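Local coordinates for protein SusD homolog (Bacteroides thetaiotaomicron VPI-5482, PDB 3FDH) that probably binds glycans at the outer membrane as a predicted lipoprotein of the SusD/RagB family, whose members work in polysaccharide capture and uptake, at residues A[272-277]-A[413-418]; A[352-357]-A[398-403]. All blocks are in the same frame, centred on the assembly; numbering follows the deposited sequence.

Contact 1: residues A[272-277]-A[413-418]; sequences LAYNDP and LQETMI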
loop_
_atom_site.group_PDB
_atom_site.type_symbol
_atom_site.label_atom_id
_atom_site.label_comp_id
_atom_site.label_asym_id
_atom_site.label_seq_id
_atom_site.Cartn_x
_atom_site.Cartn_y
_atom_site.Cartn_z
ATOM N N LEU A 272 -10.935 19.572 0.160
ATOM C CA LEU A 272 -11.650 20.841 0.027
ATOM C C LEU A 272 -10.858 21.950 0.662
ATOM O O LEU A 272 -10.816 23.054 0.166
ATOM C CB LEU A 272 -13.061 20.780 0.678
ATOM C CG LEU A 272 -14.147 19.962 -0.052
ATOM C CD1 LEU A 272 -15.351 19.688 0.892
ATOM C CD2 LEU A 272 -14.560 20.702 -1.335
ATOM N N ALA A 273 -10.195 21.629 1.754
ATOM C CA ALA A 273 -9.451 22.640 2.495
ATOM C C ALA A 273 -8.294 23.134 1.638
ATOM O O ALA A 273 -7.924 24.279 1.680
ATOM C CB ALA A 273 -8.952 22.101 3.806
ATOM N N TYR A 274 -7.726 22.219 0.879
ATOM C CA TYR A 274 -6.593 22.519 -0.003
ATOM C C TYR A 274 -6.997 22.981 -1.381
ATOM O O TYR A 274 -6.196 23.508 -2.135
ATOM C CB TYR A 274 -5.760 21.245 -0.194
ATOM C CG TYR A 274 -4.772 20.992 0.906
ATOM C CD1 TYR A 274 -5.138 20.326 2.068
ATOM C CD2 TYR A 274 -3.465 21.399 0.779
ATOM C CE1 TYR A 274 -4.245 20.116 3.056
ATOM C CE2 TYR A 274 -2.556 21.187 1.773
ATOM C CZ TYR A 274 -2.948 20.537 2.906
ATOM O OH TYR A 274 -2.066 20.337 3.922
ATOM N N ASN A 275 -8.251 22.762 -1.693
ATOM C CA ASN A 275 -8.730 22.941 -3.037
ATOM C C ASN A 275 -7.880 22.058 -3.943
ATOM O O ASN A 275 -7.465 22.427 -5.010
ATOM C CB ASN A 275 -8.677 24.375 -3.492
ATOM C CG ASN A 275 -9.427 24.602 -4.786
ATOM O OD1 ASN A 275 -10.348 23.861 -5.124
ATOM N ND2 ASN A 275 -9.042 25.642 -5.516
ATOM N N ASP A 276 -7.593 20.879 -3.441
ATOM C CA ASP A 276 -6.845 19.871 -4.196
ATOM C C ASP A 276 -7.618 19.578 -5.516
ATOM O O ASP A 276 -8.842 19.530 -5.534
ATOM C CB ASP A 276 -6.624 18.644 -3.294
ATOM C CG ASP A 276 -5.875 17.508 -3.971
ATOM O OD1 ASP A 276 -6.391 16.939 -4.959
ATOM O OD2 ASP A 276 -4.777 17.164 -3.474
ATOM N N PRO A 277 -6.920 19.474 -6.651
ATOM C CA PRO A 277 -7.619 19.186 -7.908
ATOM C C PRO A 277 -8.595 17.997 -7.866
ATOM O O PRO A 277 -9.577 17.964 -8.590
ATOM C CB PRO A 277 -6.487 18.837 -8.865
ATOM C CG PRO A 277 -5.241 19.406 -8.242
ATOM C CD PRO A 277 -5.455 19.491 -6.791
ATOM N N LEU A 413 7.794 19.090 7.210
ATOM C CA LEU A 413 7.480 17.679 7.432
ATOM C C LEU A 413 5.989 17.365 7.413
ATOM O O LEU A 413 5.538 16.410 6.775
ATOM C CB LEU A 413 8.086 17.167 8.744
ATOM C CG LEU A 413 7.869 15.665 9.001
ATOM C CD1 LEU A 413 8.454 14.785 7.896
ATOM C CD2 LEU A 413 8.443 15.315 10.382
ATOM N N GLN A 414 5.262 18.162 8.174
ATOM C CA GLN A 414 3.819 17.992 8.336
ATOM C C GLN A 414 3.156 17.955 6.986
ATOM O O GLN A 414 2.369 17.070 6.696
ATOM C CB GLN A 414 3.214 19.134 9.150
ATOM C CG GLN A 414 1.709 19.074 9.209
ATOM C CD GLN A 414 1.111 20.174 10.061
ATOM O OE1 GLN A 414 1.246 20.151 11.260
ATOM N NE2 GLN A 414 0.410 21.120 9.437
ATOM N N GLU A 415 3.473 18.966 6.195
ATOM C CA GLU A 415 2.909 19.146 4.847
ATOM C C GLU A 415 3.291 18.005 3.911
ATOM O O GLU A 415 2.481 17.501 3.133
ATOM C CB GLU A 415 3.303 20.487 4.256
ATOM C CG GLU A 415 2.699 20.717 2.889
ATOM C CD GLU A 415 1.140 20.742 2.842
ATOM O OE1 GLU A 415 0.442 20.922 3.873
ATOM O OE2 GLU A 415 0.604 20.610 1.719
ATOM N N THR A 416 4.544 17.603 4.008
ATOM C CA THR A 416 5.057 16.485 3.243
ATOM C C THR A 416 4.255 15.215 3.515
ATOM O O THR A 416 3.866 14.515 2.601
ATOM C CB THR A 416 6.586 16.250 3.491
ATOM O OG1 THR A 416 7.315 17.405 3.020
ATOM C CG2 THR A 416 7.108 14.922 2.779
HETATM N N MSE A 417 3.932 14.935 4.765
HETATM C CA MSE A 417 3.287 13.682 5.057
HETATM C C MSE A 417 1.791 13.741 4.727
HETATM O O MSE A 417 1.182 12.717 4.353
HETATM C CB MSE A 417 3.530 13.327 6.500
HETATM C CG MSE A 417 5.020 13.220 6.893
HETATM SE SE MSE A 417 5.938 11.951 5.767
HETATM C CE MSE A 417 4.883 10.399 6.247
ATOM N N ILE A 418 1.213 14.943 4.864
ATOM C CA ILE A 418 -0.195 15.172 4.431
ATOM C C ILE A 418 -0.299 14.897 2.927
ATOM O O ILE A 418 -1.217 14.224 2.451
ATOM C CB ILE A 418 -0.719 16.584 4.768
ATOM C CG1 ILE A 418 -0.893 16.715 6.295
ATOM C CG2 ILE A 418 -2.058 16.795 4.092
ATOM C CD1 ILE A 418 -1.229 18.156 6.834
#
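Tyr-274, the last helical residue of 272-277, faces the helical segment 413-418 across a wide backbone gap: the nearest CA atoms, those of Tyr-274 and Ile-418, stand 10.7 Å apart, so side chains alone make the contact. The phenol spans most of that gap. OH of Tyr-274 donates to OE1 of Glu-415 at 2.6 Å, a short bond that reaches the carboxylate on its syn side, 16° out of the carboxylate plane. OE1 lies in the ring plane, at the edge, while the ring and carboxylate planes are turned 37° from each other. The second oxygen, OE2, also sits near the ring plane, 3.2 Å from CE2 of Tyr-274. Glu-415 reaches this position through a bend: CG is anti to the backbone N, and chi2 of 61° then folds the chain so that the carboxylate comes round to the hydroxyl. Ile-418, one turn later, supplies the apolar part. Its CG2 lies 3.5 Å from OH and 4.0 Å from CZ of Tyr-274, approaching the ring obliquely. Glu-415 is buried, and its two oxygens are divided between partners, OE1 taking the phenol and OE2 the side-chain amide of Gln-419. Behind the tyrosine the helix ends in a Schellman motif: Asn-275, with a positive phi, is the C-prime residue, its N making a weak bond back to O of Leu-272, and the chain then turns off through Asp-276. The contact therefore joins the C-terminal end of helix 265-274 to helix 412-423. Helix 393-410 adjoins both sides, with Lys-407 in cation-pi contact with Tyr-274 and also touching Glu-415, while Thr-416 and Met-417 pack on helix 335-348.

Contact 2: residues A[352-357]-A[398-403]; sequences DAEDAL and KYFDDV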
loop_
_atom_site.group_PDB
_atom_site.type_symbol
_atom_site.label_atom_id
_atom_site.label_comp_id
_atom_site.label_asym_id
_atom_site.label_seq_id
_atom_site.Cartn_x
_atom_site.Cartn_y
_atom_site.Cartn_z
ATOM N N ASP A 352 16.249 21.368 2.606
ATOM C CA ASP A 352 15.194 21.779 1.659
ATOM C C ASP A 352 14.664 20.580 0.900
ATOM O O ASP A 352 15.415 19.863 0.242
ATOM C CB ASP A 352 15.724 22.809 0.659
ATOM C CG ASP A 352 14.653 23.326 -0.290
ATOM O OD1 ASP A 352 13.475 23.333 0.055
ATOM O OD2 ASP A 352 15.005 23.776 -1.394
ATOM N N ALA A 353 13.349 20.392 0.989
ATOM C CA ALA A 353 12.652 19.259 0.332
ATOM C C ALA A 353 11.692 19.738 -0.738
ATOM O O ALA A 353 10.937 18.978 -1.302
ATOM C CB ALA A 353 11.890 18.451 1.375
ATOM N N GLU A 354 11.736 21.016 -1.045
ATOM C CA GLU A 354 10.741 21.562 -1.949
ATOM C C GLU A 354 10.654 20.895 -3.325
ATOM O O GLU A 354 9.545 20.625 -3.825
ATOM C CB GLU A 354 10.930 23.069 -2.122
ATOM C CG GLU A 354 9.838 23.705 -2.953
ATOM C CD GLU A 354 10.120 25.142 -3.295
ATOM O OE1 GLU A 354 10.442 25.917 -2.373
ATOM O OE2 GLU A 354 10.003 25.499 -4.490
ATOM N N ASP A 355 11.796 20.656 -3.950
ATOM C CA ASP A 355 11.782 20.121 -5.309
ATOM C C ASP A 355 11.290 18.707 -5.256
ATOM O O ASP A 355 10.508 18.260 -6.102
ATOM C CB ASP A 355 13.170 20.181 -5.987
ATOM C CG ASP A 355 13.637 21.604 -6.212
ATOM O OD1 ASP A 355 12.783 22.492 -6.406
ATOM O OD2 ASP A 355 14.859 21.823 -6.199
ATOM N N ALA A 356 11.713 18.029 -4.199
ATOM C CA ALA A 356 11.371 16.624 -4.027
ATOM C C ALA A 356 9.869 16.492 -3.816
ATOM O O ALA A 356 9.212 15.635 -4.395
ATOM C CB ALA A 356 12.139 16.005 -2.860
ATOM N N LEU A 357 9.341 17.356 -2.967
ATOM C CA LEU A 357 7.924 17.320 -2.653
ATOM C C LEU A 357 7.112 17.633 -3.888
ATOM O O LEU A 357 6.067 17.044 -4.125
ATOM C CB LEU A 357 7.563 18.311 -1.531
ATOM C CG LEU A 357 6.109 18.270 -1.044
ATOM C CD1 LEU A 357 5.650 16.913 -0.400
ATOM C CD2 LEU A 357 5.880 19.431 -0.021
ATOM N N LYS A 398 1.267 23.784 -11.139
ATOM C CA LYS A 398 0.737 25.107 -10.790
ATOM C C LYS A 398 -0.006 25.057 -9.480
ATOM O O LYS A 398 -0.011 26.018 -8.699
ATOM C CB LYS A 398 -0.195 25.635 -11.873
ATOM C CG LYS A 398 -0.934 26.894 -11.443
ATOM C CD LYS A 398 -1.695 27.523 -12.579
ATOM C CE LYS A 398 -2.602 28.643 -12.061
ATOM N NZ LYS A 398 -1.850 29.674 -11.281
ATOM N N TYR A 399 -0.637 23.916 -9.254
ATOM C CA TYR A 399 -1.390 23.697 -8.026
ATOM C C TYR A 399 -0.379 23.619 -6.888
ATOM O O TYR A 399 -0.566 24.152 -5.782
ATOM C CB TYR A 399 -2.219 22.404 -8.089
ATOM C CG TYR A 399 -2.588 21.975 -6.729
ATOM C CD1 TYR A 399 -3.546 22.663 -6.023
ATOM C CD2 TYR A 399 -1.961 20.893 -6.121
ATOM C CE1 TYR A 399 -3.874 22.279 -4.751
ATOM C CE2 TYR A 399 -2.276 20.533 -4.869
ATOM C CZ TYR A 399 -3.234 21.231 -4.186
ATOM O OH TYR A 399 -3.575 20.865 -2.907
ATOM N N PHE A 400 0.726 22.945 -7.167
ATOM C CA PHE A 400 1.767 22.859 -6.143
ATOM C C PHE A 400 2.262 24.269 -5.751
ATOM O O PHE A 400 2.411 24.596 -4.577
ATOM C CB PHE A 400 2.984 22.064 -6.607
ATOM C CG PHE A 400 4.114 22.123 -5.611
ATOM C CD1 PHE A 400 4.181 21.216 -4.583
ATOM C CD2 PHE A 400 5.061 23.149 -5.667
ATOM C CE1 PHE A 400 5.174 21.281 -3.620
ATOM C CE2 PHE A 400 6.084 23.210 -4.704
ATOM C CZ PHE A 400 6.132 22.266 -3.687
ATOM N N ASP A 401 2.536 25.061 -6.782
ATOM C CA ASP A 401 3.084 26.429 -6.653
ATOM C C ASP A 401 2.092 27.350 -5.967
ATOM O O ASP A 401 2.433 28.191 -5.137
ATOM C CB ASP A 401 3.379 27.031 -8.026
ATOM C CG ASP A 401 4.572 26.386 -8.747
ATOM O OD1 ASP A 401 5.388 25.663 -8.121
ATOM O OD2 ASP A 401 4.678 26.613 -9.974
ATOM N N ASP A 402 0.831 27.138 -6.289
ATOM C CA ASP A 402 -0.228 28.044 -5.838
ATOM C C ASP A 402 -0.703 27.743 -4.435
ATOM O O ASP A 402 -1.139 28.642 -3.729
ATOM C CB ASP A 402 -1.444 28.012 -6.793
ATOM C CG ASP A 402 -1.247 28.853 -8.063
ATOM O OD1 ASP A 402 -0.218 29.531 -8.177
ATOM O OD2 ASP A 402 -2.140 28.839 -8.946
ATOM N N VAL A 403 -0.570 26.490 -4.021
ATOM C CA VAL A 403 -1.122 26.056 -2.750
ATOM C C VAL A 403 -0.149 25.331 -1.805
ATOM O O VAL A 403 0.027 25.714 -0.639
ATOM C CB VAL A 403 -2.336 25.111 -2.997
ATOM C CG1 VAL A 403 -2.872 24.527 -1.672
ATOM C CG2 VAL A 403 -3.429 25.837 -3.796
#
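The Phe-400 ring meets segment 352-357 with its outer end: CG of Leu-357 lies at the ring edge, near its plane, 4.1 Å from CE1, and OD1 of Asp-401 lies in plane at the edge within its own segment. Glu-354 comes in obliquely, its backbone O 3.8 Å from CZ of Phe-400 and its CG 4.0 Å from the same atom. The ring thus touches the aliphatic base of the glutamate, whose carboxylate plane is inclined 39° to it. With CG anti to the backbone N (chi1 173°), Phe-400 projects from its helix far enough to bridge a CA-CA separation of 9.0 Å to Leu-357. Leu-357 adds a second touch, CD2 standing 4.1 Å from CE1 of Phe-400. No hydrogen bond crosses between the segments.

This is helix-helix packing, consistent with the helical, TPR-related architecture of the SusD-like family, made where helix 354-379 starts. That start is marked by an Asx turn, OD1 of Asp-352 accepting from N of Glu-354 at 3.1 Å from above the carboxylate plane, and by Ala-353 at the N-cap position. The N of Ala-353 is bonded to OH of Tyr-408, so helix 393-410 also holds the backbone here.

Charged groups flank the aromatic contact. The carboxylates of Glu-354 and Asp-401 remain apart, with OE2 of Glu-354 and OD1 of Asp-401 at 5.9 Å, and Lys-358 makes a salt bridge to Asp-401, which would be expected to ease their repulsion. Leu-357 also packs on Phe-340 of helix 335-348.

From the N terminus, the chain first reaches 272-277, at the end of helix 265-274, then passes through helix 335-348 to 352-357, and on along helix 354-379 to 398-403 in helix 393-410 and finally 413-418. Contact 2 closes a loop with 40 intervening residues, 27 of them helical; it lies wholly within the 135-residue span that contact 1 closes, so the two nest and do not cross. Their centres are 11 Å apart, and Tyr-399 and Val-403 pack directly against Tyr-274. Contact 1 ties helix 265-274 to helix 412-423, and contact 2 ties helix 354-379 to helix 393-410, which packs on Tyr-274 and precedes helix 412-423 in sequence.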